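Hypothetical protein PSPTO5229 (Pseudomonas syringae pv. tomato str. DC3000, PDB 2EVE) is of unknown function but carries an EVE domain, a fold related to the PUA and ASCH domains, so it may bind nucleic acid. Local coordinates at residues 13-16 against 17-20. Sequence-based numbering, arbitrary orientation.
Sequences FSIS and DLQR
S14 and D17 grip each other reciprocally at the start of helix 15-21. The D17 backbone N donates to S14 OG (3.2 Å), while S14 N points almost straight at D17 OD2 (2.9 Å, 168° at the hydrogen), meeting it on the anti side, tilted out of the carboxylate plane. Serine suits the N-cap because its short hydroxyl, at chi1 71°, sits where it accepts the D17 N-H at the helix start; aspartate is just long enough to reach back, and its negative charge should be favoured by the helix dipole. The other oxygen, D17 OD1, takes a salt bridge from R20 NH2 at 3.1 Å. That donor stands above the carboxylate plane, whereas OD1 lies at the guanidinium edge. With one oxygen held by backbone and the other by R20, the carboxylate's rotation should be fixed.

The F13 side chain runs past D17 in the opposite direction, ring and carboxylate planes 15° apart; its flat ring packs obliquely against D17 CB (3.7 Å from F13 CD1) and L18 CB (4.0 Å from F13 CZ). I15 and L18, apolar and buried, touch through their branch ends and pack on F49 of strand 46-51. Water links S16 O to Q19 OE1. Together S14 and D17 form a classic capping box.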
loop_
_atom_site.group_PDB
_atom_site.type_symbol
_atom_site.label_atom_id
_atom_site.label_comp_id
_atom_site.label_asym_id
_atom_site.label_seq_id
_atom_site.Cartn_x
_atom_site.Cartn_y
_atom_site.Cartn_z
ATOM N N PHE A 13 5.844 4.784 8.455
ATOM C CA PHE A 13 4.841 5.636 7.824
ATOM C C PHE A 13 3.476 5.034 8.126
ATOM O O PHE A 13 3.156 3.935 7.674
ATOM C CB PHE A 13 5.086 5.716 6.314
ATOM C CG PHE A 13 4.170 6.668 5.595
ATOM C CD1 PHE A 13 4.089 8.005 5.976
ATOM C CD2 PHE A 13 3.396 6.226 4.527
ATOM C CE1 PHE A 13 3.247 8.892 5.299
ATOM C CE2 PHE A 13 2.553 7.100 3.845
ATOM C CZ PHE A 13 2.478 8.435 4.231
ATOM N N SER A 14 2.683 5.758 8.909
ATOM C CA SER A 14 1.363 5.297 9.324
ATOM C C SER A 14 0.237 6.084 8.671
ATOM O O SER A 14 0.467 7.111 8.032
ATOM C CB SER A 14 1.223 5.441 10.837
ATOM O OG SER A 14 1.131 6.813 11.184
ATOM N N ILE A 15 -0.990 5.606 8.851
ATOM C CA ILE A 15 -2.139 6.297 8.290
ATOM C C ILE A 15 -2.265 7.661 8.976
ATOM O O ILE A 15 -2.777 8.612 8.383
ATOM C CB ILE A 15 -3.444 5.478 8.475
ATOM C CG1 ILE A 15 -4.625 6.215 7.840
ATOM C CG2 ILE A 15 -3.696 5.212 9.950
ATOM C CD1 ILE A 15 -4.544 6.332 6.330
ATOM N N SER A 16 -1.792 7.756 10.219
ATOM C CA SER A 16 -1.843 9.026 10.945
ATOM C C SER A 16 -0.896 10.029 10.291
ATOM O O SER A 16 -1.198 11.221 10.218
ATOM C CB SER A 16 -1.452 8.836 12.417
ATOM O OG SER A 16 -2.472 8.164 13.135
ATOM N N ASP A 17 0.252 9.544 9.824
ATOM C CA ASP A 17 1.215 10.417 9.159
ATOM C C ASP A 17 0.603 10.935 7.868
ATOM O O ASP A 17 0.771 12.104 7.522
ATOM C CB ASP A 17 2.515 9.676 8.828
ATOM C CG ASP A 17 3.307 9.286 10.065
ATOM O OD1 ASP A 17 3.426 10.117 10.992
ATOM O OD2 ASP A 17 3.828 8.153 10.096
ATOM N N LEU A 18 -0.103 10.065 7.148
ATOM C CA LEU A 18 -0.728 10.466 5.888
ATOM C C LEU A 18 -1.824 11.490 6.154
ATOM O O LEU A 18 -1.987 12.441 5.396
ATOM C CB LEU A 18 -1.314 9.249 5.156
ATOM C CG LEU A 18 -2.046 9.544 3.836
ATOM C CD1 LEU A 18 -1.105 10.251 2.865
ATOM C CD2 LEU A 18 -2.559 8.241 3.222
ATOM N N GLN A 19 -2.575 11.291 7.232
ATOM C CA GLN A 19 -3.634 12.222 7.587
ATOM C C GLN A 19 -3.018 13.596 7.844
ATOM O O GLN A 19 -3.561 14.621 7.426
ATOM C CB GLN A 19 -4.365 11.728 8.836
ATOM C CG GLN A 19 -5.476 12.640 9.323
ATOM C CD GLN A 19 -6.169 12.075 10.547
ATOM O OE1 GLN A 19 -5.514 11.634 11.492
ATOM N NE2 GLN A 19 -7.496 12.095 10.541
ATOM N N ARG A 20 -1.877 13.607 8.523
ATOM C CA ARG A 20 -1.178 14.851 8.839
ATOM C C ARG A 20 -0.622 15.538 7.596
ATOM O O ARG A 20 -0.842 16.735 7.384
ATOM C CB ARG A 20 -0.033 14.577 9.827
ATOM C CG ARG A 20 0.948 15.743 9.998
ATOM C CD ARG A 20 1.956 15.475 11.111
ATOM N NE ARG A 20 2.694 14.225 10.926
ATOM C CZ ARG A 20 3.727 14.065 10.102
ATOM N NH1 ARG A 20 4.168 15.081 9.367
ATOM N NH2 ARG A 20 4.322 12.884 10.015
HETATM O O HOH W 1 -2.981 12.604 12.136
HETATM O O HOH W 2 -5.145 10.301 13.853
#